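Local coordinates for periplasmic protein-probably involved in high-affinity Fe2+ transport (Escherichia coli F11, PDB 5I0Y) that probably takes part in high-affinity ferrous iron transport in the periplasm, as a copper-binding protein whose metal site is required for iron uptake, at residues B[68-73]-B[96-101]; B[57-60]-B[65-68]. The protein carries 1 engineered substitution. All coordinates share one frame; numbering follows the deposited sequence.

Contact 1 of 2, residues B[68-73]-B[96-101]. With CU (copper (II) ion), chain D.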
# COMPACT_ATOMS: atom_id res chain seq x y z
N LEU B 68 6.34 -1.81 0.55
CA LEU B 68 7.61 -2.50 0.36
C LEU B 68 8.47 -1.78 -0.69
O LEU B 68 7.95 -1.05 -1.54
CB LEU B 68 7.39 -3.95 -0.07
CG LEU B 68 6.68 -4.82 0.97
CD1 LEU B 68 6.42 -6.21 0.42
CD2 LEU B 68 7.44 -4.91 2.28
N THR B 69 9.78 -2.01 -0.64
CA THR B 69 10.70 -1.54 -1.66
C THR B 69 11.34 -2.80 -2.24
O THR B 69 11.94 -3.60 -1.52
CB THR B 69 11.76 -0.64 -1.04
OG1 THR B 69 11.07 0.46 -0.42
CG2 THR B 69 12.72 -0.10 -2.12
N ILE B 70 11.21 -2.96 -3.55
CA ILE B 70 11.61 -4.20 -4.19
C ILE B 70 12.34 -3.92 -5.48
O ILE B 70 11.82 -3.19 -6.35
CB ILE B 70 10.40 -5.13 -4.49
CG1 ILE B 70 9.57 -5.31 -3.23
CG2 ILE B 70 10.88 -6.47 -5.03
CD1 ILE B 70 8.29 -6.09 -3.46
N SER B 71 13.53 -4.50 -5.58
CA SER B 71 14.27 -4.51 -6.84
C SER B 71 14.46 -5.96 -7.27
O SER B 71 14.20 -6.88 -6.50
CB SER B 71 15.60 -3.77 -6.75
OG SER B 71 16.48 -4.42 -5.86
N TYR B 72 14.86 -6.16 -8.52
CA TYR B 72 15.05 -7.51 -9.03
C TYR B 72 16.38 -7.66 -9.76
O TYR B 72 16.92 -6.69 -10.28
CB TYR B 72 13.87 -7.91 -9.96
CG TYR B 72 13.86 -7.16 -11.28
CD1 TYR B 72 14.64 -7.59 -12.36
CD2 TYR B 72 13.12 -5.98 -11.43
CE1 TYR B 72 14.66 -6.90 -13.56
CE2 TYR B 72 13.13 -5.29 -12.63
CZ TYR B 72 13.92 -5.75 -13.68
OH TYR B 72 13.98 -5.10 -14.89
N THR B 73 16.85 -8.90 -9.82
CA THR B 73 17.99 -9.26 -10.65
C THR B 73 17.54 -10.47 -11.46
O THR B 73 17.22 -11.50 -10.89
CB THR B 73 19.23 -9.62 -9.81
OG1 THR B 73 19.57 -8.52 -8.97
CG2 THR B 73 20.42 -9.95 -10.73
N PRO B 96 -3.85 -4.69 -5.64
CA PRO B 96 -2.51 -4.09 -5.65
C PRO B 96 -1.40 -5.12 -5.79
O PRO B 96 -1.58 -6.28 -5.42
CB PRO B 96 -2.43 -3.43 -4.26
CG PRO B 96 -3.36 -4.23 -3.42
CD PRO B 96 -4.50 -4.63 -4.32
N HIS B 97 -0.26 -4.68 -6.32
CA HIS B 97 0.93 -5.55 -6.44
C HIS B 97 2.14 -4.68 -6.59
O HIS B 97 2.04 -3.44 -6.51
CB HIS B 97 0.76 -6.53 -7.64
CG HIS B 97 0.71 -5.84 -8.97
ND1 HIS B 97 -0.42 -5.76 -9.72
CD2 HIS B 97 1.68 -5.13 -9.66
CE1 HIS B 97 -0.16 -5.05 -10.83
NE2 HIS B 97 1.12 -4.66 -10.80
N TYR B 98 3.31 -5.30 -6.74
CA TYR B 98 4.52 -4.57 -7.15
C TYR B 98 4.96 -5.07 -8.51
O TYR B 98 4.92 -6.27 -8.75
CB TYR B 98 5.66 -4.75 -6.13
CG TYR B 98 5.27 -4.32 -4.74
CD1 TYR B 98 5.44 -3.00 -4.32
CD2 TYR B 98 4.73 -5.24 -3.85
CE1 TYR B 98 5.07 -2.61 -3.04
CE2 TYR B 98 4.36 -4.87 -2.56
CZ TYR B 98 4.53 -3.54 -2.17
OH TYR B 98 4.15 -3.17 -0.89
N GLY B 99 5.37 -4.18 -9.40
CA GLY B 99 5.77 -4.67 -10.72
C GLY B 99 6.38 -3.64 -11.62
O GLY B 99 6.61 -2.51 -11.22
N ALA B 100 6.69 -4.09 -12.84
CA ALA B 100 7.29 -3.23 -13.88
C ALA B 100 7.22 -3.93 -15.21
O ALA B 100 7.38 -5.15 -15.30
CB ALA B 100 8.75 -2.88 -13.57
N ASN B 101 6.96 -3.17 -16.28
CA ASN B 101 7.19 -3.68 -17.63
C ASN B 101 8.69 -3.89 -17.82
O ASN B 101 9.49 -3.03 -17.45
CB ASN B 101 6.73 -2.67 -18.68
CG ASN B 101 5.22 -2.66 -18.88
OD1 ASN B 101 4.47 -3.52 -18.39
ND2 ASN B 101 4.77 -1.70 -19.68
CU CU D . 1.77 -3.48 -12.33
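Y98 reaches across from strand 95-102 to meet L68 and I70, and its contacts change from apolar to polar along its length. Its first torsion (chi1 -57°) sets CG anti to the carbonyl carbon and beside the backbone N, which aims the ring at 68-73. At the base, Y98 CB touches I70 CD1 at 4.0 Å. I70 CD1 then lies 3.7 Å from both Y98 CG and Y98 CD2, over one face of the ring; it is a CH-pi contact, 27° off the ring normal. I70 suits this place because its extended chain carries a slim methyl out to the aromatic surface. Farther along, Y98 CE2 meets L68 CD1 at 3.9 Å, and Y98 CZ meets L68 CB at 3.6 Å, with the two side chains crossing at about a right angle.

The tip explains the choice of tyrosine. Y98 OH accepts a nearly straight hydrogen bond from L68 N (3.0 Å, 166°), and it is also hydrogen-bonded to the carbonyl O of I65, which can only accept. One buried hydroxyl thus satisfies an N-H and a carbonyl just where the chain enters strand 69-76, and these bonds fix the ring's far end.

On the neighbouring residue, H97 NE2 binds copper at 2.0 Å, with H44 and M90 of the same chain and H127 of the second subunit, so the metal site lies across the subunit interface. Within the beta sandwich, strand 82-92 separates the two strands in the sheet order, and I70 makes backbone hydrogen bonds with its F87. I49 of strand 43-51 packs on both L68 and I70, while W64 meets the Y98 ring and Y67 of the second subunit also packs on Y98.

Contact 2 of 2, residues B[57-60]-B[65-68]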
# COMPACT_ATOMS: atom_id res chain seq x y z
N ASN B 57 3.37 -8.60 12.23
CA ASN B 57 3.49 -7.19 11.91
C ASN B 57 2.18 -6.47 11.68
O ASN B 57 2.18 -5.35 11.16
CB ASN B 57 4.41 -6.99 10.71
CG ASN B 57 5.81 -7.51 10.97
OD1 ASN B 57 6.29 -8.39 10.27
ND2 ASN B 57 6.47 -6.98 11.99
N GLY B 58 1.07 -7.11 12.05
CA GLY B 58 -0.25 -6.51 12.03
C GLY B 58 -1.10 -6.79 10.82
O GLY B 58 -2.15 -6.20 10.67
N PHE B 59 -0.66 -7.71 9.96
CA PHE B 59 -1.43 -8.07 8.76
C PHE B 59 -2.11 -9.42 8.90
O PHE B 59 -1.51 -10.38 9.36
CB PHE B 59 -0.52 -8.03 7.51
CG PHE B 59 0.12 -6.69 7.30
CD1 PHE B 59 -0.59 -5.64 6.71
CD2 PHE B 59 1.41 -6.46 7.75
CE1 PHE B 59 -0.01 -4.39 6.55
CE2 PHE B 59 2.00 -5.22 7.58
CZ PHE B 59 1.29 -4.19 6.99
N GLY B 60 -3.37 -9.49 8.49
CA GLY B 60 -4.11 -10.75 8.55
C GLY B 60 -3.82 -11.62 7.34
O GLY B 60 -3.37 -11.11 6.30
N ILE B 65 0.85 -6.85 1.47
CA ILE B 65 1.82 -6.15 2.30
C ILE B 65 2.21 -4.87 1.55
O ILE B 65 2.85 -4.94 0.51
CB ILE B 65 3.07 -7.01 2.55
CG1 ILE B 65 2.71 -8.37 3.19
CG2 ILE B 65 4.05 -6.22 3.42
CD1 ILE B 65 2.04 -8.32 4.55
N PRO B 66 1.79 -3.69 2.07
CA PRO B 66 2.04 -2.41 1.40
C PRO B 66 3.36 -1.79 1.79
O PRO B 66 4.01 -2.24 2.75
CB PRO B 66 0.87 -1.55 1.92
CG PRO B 66 0.74 -2.00 3.35
CD PRO B 66 1.06 -3.49 3.34
N TYR B 67 3.79 -0.78 1.04
CA TYR B 67 4.98 0.05 1.37
C TYR B 67 6.30 -0.71 1.30
O TYR B 67 7.29 -0.26 1.87
CB TYR B 67 4.82 0.77 2.73
CG TYR B 67 3.69 1.76 2.67
CD1 TYR B 67 3.90 3.06 2.19
CD2 TYR B 67 2.42 1.40 3.08
CE1 TYR B 67 2.85 3.97 2.13
CE2 TYR B 67 1.37 2.30 3.02
CZ TYR B 67 1.59 3.56 2.55
OH TYR B 67 0.51 4.42 2.51
N LEU B 68 6.34 -1.81 0.55
CA LEU B 68 7.61 -2.50 0.36
C LEU B 68 8.47 -1.78 -0.69
O LEU B 68 7.95 -1.05 -1.54
CB LEU B 68 7.39 -3.95 -0.07
CG LEU B 68 6.68 -4.82 0.97
CD1 LEU B 68 6.42 -6.21 0.42
CD2 LEU B 68 7.44 -4.91 2.28
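F59 meets I65 and P66 through apolar contacts, all of them made by its ring and CB. The CH-pi component comes from I65 CD1, which stands 4.1 Å from the centroid of the F59 ring, off-centre and 29° from the ring normal. I65 CD1 comes nearest to F59 CG, at 3.7 Å. The isoleucine chain bends at its second torsion (chi2 -62°), and this turn brings the terminal methyl to the phenylalanine although the side chain does not start out toward it. P66 adds a plain apolar contact: its CD lies 3.5 Å from F59 CE1, on the outer half of the ring. Proline suits the place because its ring offers a rigid apolar surface with no side-chain polar group to satisfy.

Polar bonds serve the backbone around this cluster. G60 N is hydrogen-bonded to the side-chain OE2 of E63, and N57 ND2 bonds to the carbonyl O of R136.

Both segments belong to the long loop between strands 43-51 and 69-76. On strand 43-51, A51 touches F59 and I65, and I49 is backbone hydrogen-bonded to I65; V91 and W64 of the second subunit pack on F59 and P66 respectively.

How the contacts relate
Both contacts are buried, but contact 1 lies near the middle of the chain, between strand 95-102 and the start of strand 69-76 with the loop residue before it, whereas contact 2 lies farther out, about 15 Å away between centres, where a loop folds back on itself beside the second subunit. They share L68, at which the loop gives way to strand 69-76, and both lean on strand 43-51. Their chemistry follows their place: at 68-73/96-101 a phenol adds hydrogen bonding to hydrophobic packing and its strand carries a copper ligand, while at 57-60/65-68 the segments meet through carbon alone. The hydroxyl of contact 1 reaches the backbone of contact 2's second segment.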